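Side-chain contacts in putative thioesterase II (Thermobifida fusca, PDB 3BBJ), which probably hydrolyses the thioester bond of acyl-CoA or related acyl thioesters: residues A[154-157]-A[158-161]; A[6-9]-A[10-14]. All blocks are in the same frame, centred on the assembly; numbering follows the deposited sequence.

Contact 1: residues A[154-157]-A[158-161]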
ATOM      1  N   ASP A 154      -2.648 -24.376  -4.277  1.00 52.10           N
ATOM      2  CA  ASP A 154      -2.422 -25.076  -5.530  1.00 52.99           C
ATOM      3  C   ASP A 154      -1.658 -24.139  -6.417  1.00 54.27           C
ATOM      4  O   ASP A 154      -2.079 -22.995  -6.601  1.00 55.72           O
ATOM      5  CB  ASP A 154      -3.758 -25.375  -6.200  1.00 54.09           C
ATOM      6  CG  ASP A 154      -4.648 -26.274  -5.357  1.00 56.48           C
ATOM      7  OD1 ASP A 154      -4.301 -27.468  -5.198  1.00 59.61           O
ATOM      8  OD2 ASP A 154      -5.694 -25.783  -4.875  1.00 60.54           O
ATOM      9  N   PHE A 155      -0.549 -24.609  -6.968  1.00 53.58           N
ATOM     10  CA  PHE A 155       0.293 -23.796  -7.833  1.00 55.17           C
ATOM     11  C   PHE A 155       0.138 -24.213  -9.287  1.00 55.37           C
ATOM     12  O   PHE A 155      -0.025 -25.389  -9.574  1.00 54.75           O
ATOM     13  CB  PHE A 155       1.755 -23.987  -7.446  1.00 54.51           C
ATOM     14  CG  PHE A 155       2.050 -23.693  -6.008  1.00 54.99           C
ATOM     15  CD1 PHE A 155       2.259 -22.388  -5.583  1.00 58.67           C
ATOM     16  CD2 PHE A 155       2.159 -24.721  -5.082  1.00 54.73           C
ATOM     17  CE1 PHE A 155       2.561 -22.104  -4.256  1.00 56.58           C
ATOM     18  CE2 PHE A 155       2.454 -24.450  -3.752  1.00 56.33           C
ATOM     19  CZ  PHE A 155       2.662 -23.138  -3.338  1.00 55.92           C
ATOM     20  N   SER A 156       0.206 -23.256 -10.207  1.00 55.08           N
ATOM     21  CA  SER A 156       0.283 -23.602 -11.610  1.00 55.54           C
ATOM     22  C   SER A 156       1.540 -24.471 -11.776  1.00 56.53           C
ATOM     23  O   SER A 156       2.431 -24.424 -10.928  1.00 56.36           O
ATOM     24  CB  SER A 156       0.412 -22.357 -12.477  1.00 54.21           C
ATOM     25  OG  SER A 156       1.584 -21.639 -12.141  1.00 54.54           O
ATOM     26  N   PRO A 157       1.610 -25.278 -12.852  1.00 57.50           N
ATOM     27  CA  PRO A 157       2.821 -26.051 -13.122  1.00 57.88           C
ATOM     28  C   PRO A 157       4.105 -25.212 -13.165  1.00 57.48           C
ATOM     29  O   PRO A 157       5.129 -25.600 -12.603  1.00 56.20           O
ATOM     30  CB  PRO A 157       2.533 -26.670 -14.498  1.00 57.66           C
ATOM     31  CG  PRO A 157       1.075 -26.790 -14.547  1.00 57.45           C
ATOM     32  CD  PRO A 157       0.561 -25.560 -13.855  1.00 57.45           C
ATOM     33  N   ASP A 158       4.055 -24.060 -13.816  1.00 57.70           N
ATOM     34  CA  ASP A 158       5.230 -23.202 -13.864  1.00 58.83           C
ATOM     35  C   ASP A 158       5.617 -22.682 -12.484  1.00 58.05           C
ATOM     36  O   ASP A 158       6.806 -22.512 -12.190  1.00 57.88           O
ATOM     37  CB  ASP A 158       5.000 -22.022 -14.810  1.00 60.67           C
ATOM     38  CG  ASP A 158       5.053 -22.422 -16.263  1.00 63.68           C
ATOM     39  OD1 ASP A 158       5.520 -23.545 -16.546  1.00 63.07           O
ATOM     40  OD2 ASP A 158       4.637 -21.608 -17.116  1.00 67.96           O
ATOM     41  N   SER A 159       4.623 -22.404 -11.646  1.00 57.53           N
ATOM     42  CA  SER A 159       4.904 -21.917 -10.293  1.00 57.05           C
ATOM     43  C   SER A 159       5.534 -23.014  -9.438  1.00 56.47           C
ATOM     44  O   SER A 159       6.490 -22.769  -8.686  1.00 53.83           O
ATOM     45  CB  SER A 159       3.632 -21.391  -9.644  1.00 56.24           C
ATOM     46  OG  SER A 159       3.133 -20.318 -10.409  1.00 57.99           O
ATOM     47  N   TYR A 160       4.994 -24.226  -9.560  1.00 57.78           N
ATOM     48  CA  TYR A 160       5.556 -25.385  -8.865  1.00 59.08           C
ATOM     49  C   TYR A 160       6.990 -25.582  -9.315  1.00 59.20           C
ATOM     50  O   TYR A 160       7.896 -25.711  -8.495  1.00 60.63           O
ATOM     51  CB  TYR A 160       4.763 -26.653  -9.172  1.00 61.06           C
ATOM     52  CG  TYR A 160       5.221 -27.871  -8.371  1.00 65.81           C
ATOM     53  CD1 TYR A 160       6.426 -28.522  -8.658  1.00 63.86           C
ATOM     54  CD2 TYR A 160       4.447 -28.361  -7.318  1.00 68.40           C
ATOM     55  CE1 TYR A 160       6.848 -29.627  -7.913  1.00 67.22           C
ATOM     56  CE2 TYR A 160       4.849 -29.470  -6.578  1.00 71.48           C
ATOM     57  CZ  TYR A 160       6.052 -30.100  -6.877  1.00 69.88           C
ATOM     58  OH  TYR A 160       6.438 -31.201  -6.137  1.00 68.53           O
ATOM     59  N   ALA A 161       7.189 -25.608 -10.628  1.00 59.15           N
ATOM     60  CA  ALA A 161       8.528 -25.780 -11.194  1.00 59.32           C
ATOM     61  C   ALA A 161       9.483 -24.757 -10.612  1.00 58.24           C
ATOM     62  O   ALA A 161      10.631 -25.069 -10.315  1.00 58.80           O
ATOM     63  CB  ALA A 161       8.502 -25.673 -12.742  1.00 59.18           C
TER
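Tyr-160 N bonds back to Ser-156 O at 2.9 Å, and the next bond, Ala-161 N to Pro-157 O, has the same length; with these the chain leaves strand 151-155 and starts helix 157-163. Ser-156 is the N-cap. Its hydroxyl, set between the backbone N and the carbonyl carbon (chi1 60°), turns over the first turn and accepts from Ser-159 N, 3.2 Å from Ser-156 OG, with an N-H...O angle of 148°, somewhat bent. Serine suits the cap because its short side chain can take up an amide that has no carbonyl four residues back within the helix. Pro-157 suits the next place: the first turn needs no N-H from it, and its ring fixes phi near the helical value. Asp-158, more exposed, brings a negative charge to the helix start, which would probably interact favourably with the amide end of the helix dipole. Phe-155 and Tyr-160 flank the cap as a hydrophobic staple, meeting by their first side-chain carbons, with Phe-155 CB 4.4 Å from Tyr-160 CB; the two rings then diverge, that of Tyr-160 to a cation-pi contact with Arg-133. Buried Ser-159 links helix to strand 173-180: its OG hydrogen-bonds Cys-175 N and donates its own proton to Ser-156 OG, 2.7 Å from Ser-159 OG.

Contact 2: residues A[6-9]-A[10-14]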
ATOM      1  N   THR A   6     -15.013 -23.961  10.988  1.00 58.27           N
ATOM      2  CA  THR A   6     -13.682 -24.257  10.473  1.00 55.68           C
ATOM      3  C   THR A   6     -12.718 -23.793  11.558  1.00 54.28           C
ATOM      4  O   THR A   6     -13.068 -22.918  12.383  1.00 53.97           O
ATOM      5  CB  THR A   6     -13.352 -23.460   9.188  1.00 56.47           C
ATOM      6  OG1 THR A   6     -13.324 -22.051   9.476  1.00 59.45           O
ATOM      7  CG2 THR A   6     -14.363 -23.737   8.081  1.00 55.80           C
ATOM      8  N   ARG A   7     -11.517 -24.366  11.571  1.00 51.10           N
ATOM      9  CA  ARG A   7     -10.476 -23.962  12.544  1.00 51.29           C
ATOM     10  C   ARG A   7     -10.252 -22.432  12.586  1.00 50.22           C
ATOM     11  O   ARG A   7     -10.074 -21.848  13.641  1.00 49.46           O
ATOM     12  CB  ARG A   7      -9.139 -24.628  12.213  1.00 50.55           C
ATOM     13  CG  ARG A   7      -8.128 -24.509  13.323  1.00 50.86           C
ATOM     14  CD  ARG A   7      -6.729 -24.744  12.850  1.00 51.72           C
ATOM     15  NE  ARG A   7      -5.813 -24.633  13.986  1.00 54.67           N
ATOM     16  CZ  ARG A   7      -5.259 -25.662  14.630  1.00 52.25           C
ATOM     17  NH1 ARG A   7      -5.449 -26.920  14.240  1.00 50.88           N
ATOM     18  NH2 ARG A   7      -4.466 -25.419  15.660  1.00 49.75           N
ATOM     19  N   PHE A   8     -10.257 -21.811  11.418  1.00 50.80           N
ATOM     20  CA  PHE A   8     -10.113 -20.360  11.267  1.00 50.82           C
ATOM     21  C   PHE A   8     -11.169 -19.570  12.024  1.00 52.98           C
ATOM     22  O   PHE A   8     -10.849 -18.571  12.672  1.00 53.26           O
ATOM     23  CB  PHE A   8     -10.207 -20.022   9.784  1.00 48.86           C
ATOM     24  CG  PHE A   8     -10.072 -18.551   9.464  1.00 48.24           C
ATOM     25  CD1 PHE A   8      -8.822 -17.963   9.387  1.00 44.50           C
ATOM     26  CD2 PHE A   8     -11.199 -17.779   9.163  1.00 48.81           C
ATOM     27  CE1 PHE A   8      -8.691 -16.609   9.046  1.00 47.50           C
ATOM     28  CE2 PHE A   8     -11.073 -16.424   8.828  1.00 46.77           C
ATOM     29  CZ  PHE A   8      -9.815 -15.851   8.769  1.00 41.87           C
ATOM     30  N   ASP A   9     -12.429 -19.993  11.913  1.00 55.17           N
ATOM     31  CA  ASP A   9     -13.531 -19.314  12.632  1.00 56.90           C
ATOM     32  C   ASP A   9     -13.244 -19.263  14.141  1.00 57.20           C
ATOM     33  O   ASP A   9     -13.401 -18.230  14.783  1.00 57.77           O
ATOM     34  CB  ASP A   9     -14.869 -20.023  12.399  1.00 58.06           C
ATOM     35  CG  ASP A   9     -15.438 -19.786  11.002  1.00 63.63           C
ATOM     36  OD1 ASP A   9     -15.038 -18.788  10.356  1.00 63.11           O
ATOM     37  OD2 ASP A   9     -16.304 -20.595  10.560  1.00 67.81           O
ATOM     38  N   SER A  10     -12.820 -20.391  14.691  1.00 57.77           N
ATOM     39  CA  SER A  10     -12.478 -20.487  16.106  1.00 58.98           C
ATOM     40  C   SER A  10     -11.201 -19.723  16.438  1.00 57.58           C
ATOM     41  O   SER A  10     -11.153 -18.949  17.402  1.00 58.19           O
ATOM     42  CB  SER A  10     -12.302 -21.962  16.503  1.00 61.21           C
ATOM     43  OG  SER A  10     -11.684 -22.095  17.777  1.00 67.52           O
ATOM     44  N   ALA A  11     -10.171 -19.955  15.633  1.00 55.46           N
ATOM     45  CA  ALA A  11      -8.864 -19.333  15.824  1.00 54.83           C
ATOM     46  C   ALA A  11      -8.842 -17.795  15.758  1.00 54.95           C
ATOM     47  O   ALA A  11      -7.980 -17.165  16.367  1.00 55.28           O
ATOM     48  CB  ALA A  11      -7.868 -19.894  14.800  1.00 53.19           C
ATOM     49  N   THR A  12      -9.771 -17.199  15.019  1.00 54.47           N
ATOM     50  CA  THR A  12      -9.746 -15.755  14.781  1.00 55.13           C
ATOM     51  C   THR A  12     -10.799 -14.950  15.541  1.00 56.82           C
ATOM     52  O   THR A  12     -10.928 -13.749  15.323  1.00 58.29           O
ATOM     53  CB  THR A  12      -9.892 -15.461  13.249  1.00 55.40           C
ATOM     54  OG1 THR A  12     -11.155 -15.965  12.765  1.00 55.38           O
ATOM     55  CG2 THR A  12      -8.756 -16.124  12.468  1.00 51.02           C
ATOM     56  N   GLU A  13     -11.563 -15.581  16.423  1.00 59.51           N
ATOM     57  CA  GLU A  13     -12.598 -14.848  17.147  1.00 62.48           C
ATOM     58  C   GLU A  13     -11.972 -13.901  18.158  1.00 59.55           C
ATOM     59  O   GLU A  13     -11.023 -14.261  18.838  1.00 59.96           O
ATOM     60  CB  GLU A  13     -13.588 -15.797  17.854  1.00 64.39           C
ATOM     61  CG  GLU A  13     -13.002 -16.626  18.999  1.00 67.06           C
ATOM     62  CD  GLU A  13     -14.069 -17.236  19.913  1.00 68.75           C
ATOM     63  OE1 GLU A  13     -15.127 -16.593  20.135  1.00 74.23           O
ATOM     64  OE2 GLU A  13     -13.821 -18.357  20.432  1.00 73.70           O
ATOM     65  N   VAL A  14     -12.513 -12.690  18.240  1.00 58.42           N
ATOM     66  CA  VAL A  14     -12.032 -11.670  19.171  1.00 57.15           C
ATOM     67  C   VAL A  14     -13.195 -11.274  20.067  1.00 57.97           C
ATOM     68  O   VAL A  14     -14.319 -11.083  19.597  1.00 57.14           O
ATOM     69  CB  VAL A  14     -11.438 -10.437  18.420  1.00 57.91           C
ATOM     70  CG1 VAL A  14     -10.472 -10.901  17.319  1.00 54.53           C
ATOM     71  CG2 VAL A  14     -12.524  -9.553  17.825  1.00 55.54           C
TER
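Phe-8 holds CG opposite its backbone N (chi1 -180°), while Thr-12 places OG1 between its N and its carbonyl carbon (chi1 61°); together these rotations put the threonine methyl over the phenyl ring and its hydroxyl on the Phe-8 carbonyl. Thr-12 CG2 lies 3.7 Å from the Phe-8 ring centroid, 23° off the normal, a CH-pi contact over one face. Phe-8 O is gripped twice from opposite faces of its plane, by Thr-12 OG1 at 2.6 Å and by Thr-12 N at 2.9 Å. Threonine suits this buried place because one branch is polar and the other apolar; with an alanine here, Phe-8 O would probably keep just the amide bond and the ring would lose the methyl against its face. Ala-11, whose N lies 2.7 Å from Arg-7 O, is small enough to fit beside Asp-27 and Tyr-30. The Arg-7 guanidinium forms salt bridges with Asp-27 and Asp-144. At the helix start, Thr-6 OG1 accepts weakly from Asp-9 N. Phe-8 also packs on helices 38-51 and 191-198. A threonine hydroxyl on the carbonyl one turn back is a common feature of helices; here it closes helix 7-11, at the first residue to leave helical geometry.

In the fold
Contact 2 comes first along the chain, on helix 7-11 just ahead of strand 14-18, while contact 1 follows far later, where strand 151-155 passes into helix 157-163. Their centres are 29 Å apart and their nearest atoms about 16 Å, so they do not touch. Each sits near an opposite end of the strand order: 14-18 is outermost at one end, and 151-155 is next to the last strand, 133-134, at the other. Contact 1 belongs to the C-terminal hotdog half. Contact 2 packs on helix 38-51 of the N-terminal half and, through Phe-8, on helix 191-198 of the C-terminal one, thus joining parts of both halves of this tandem hotdog protein.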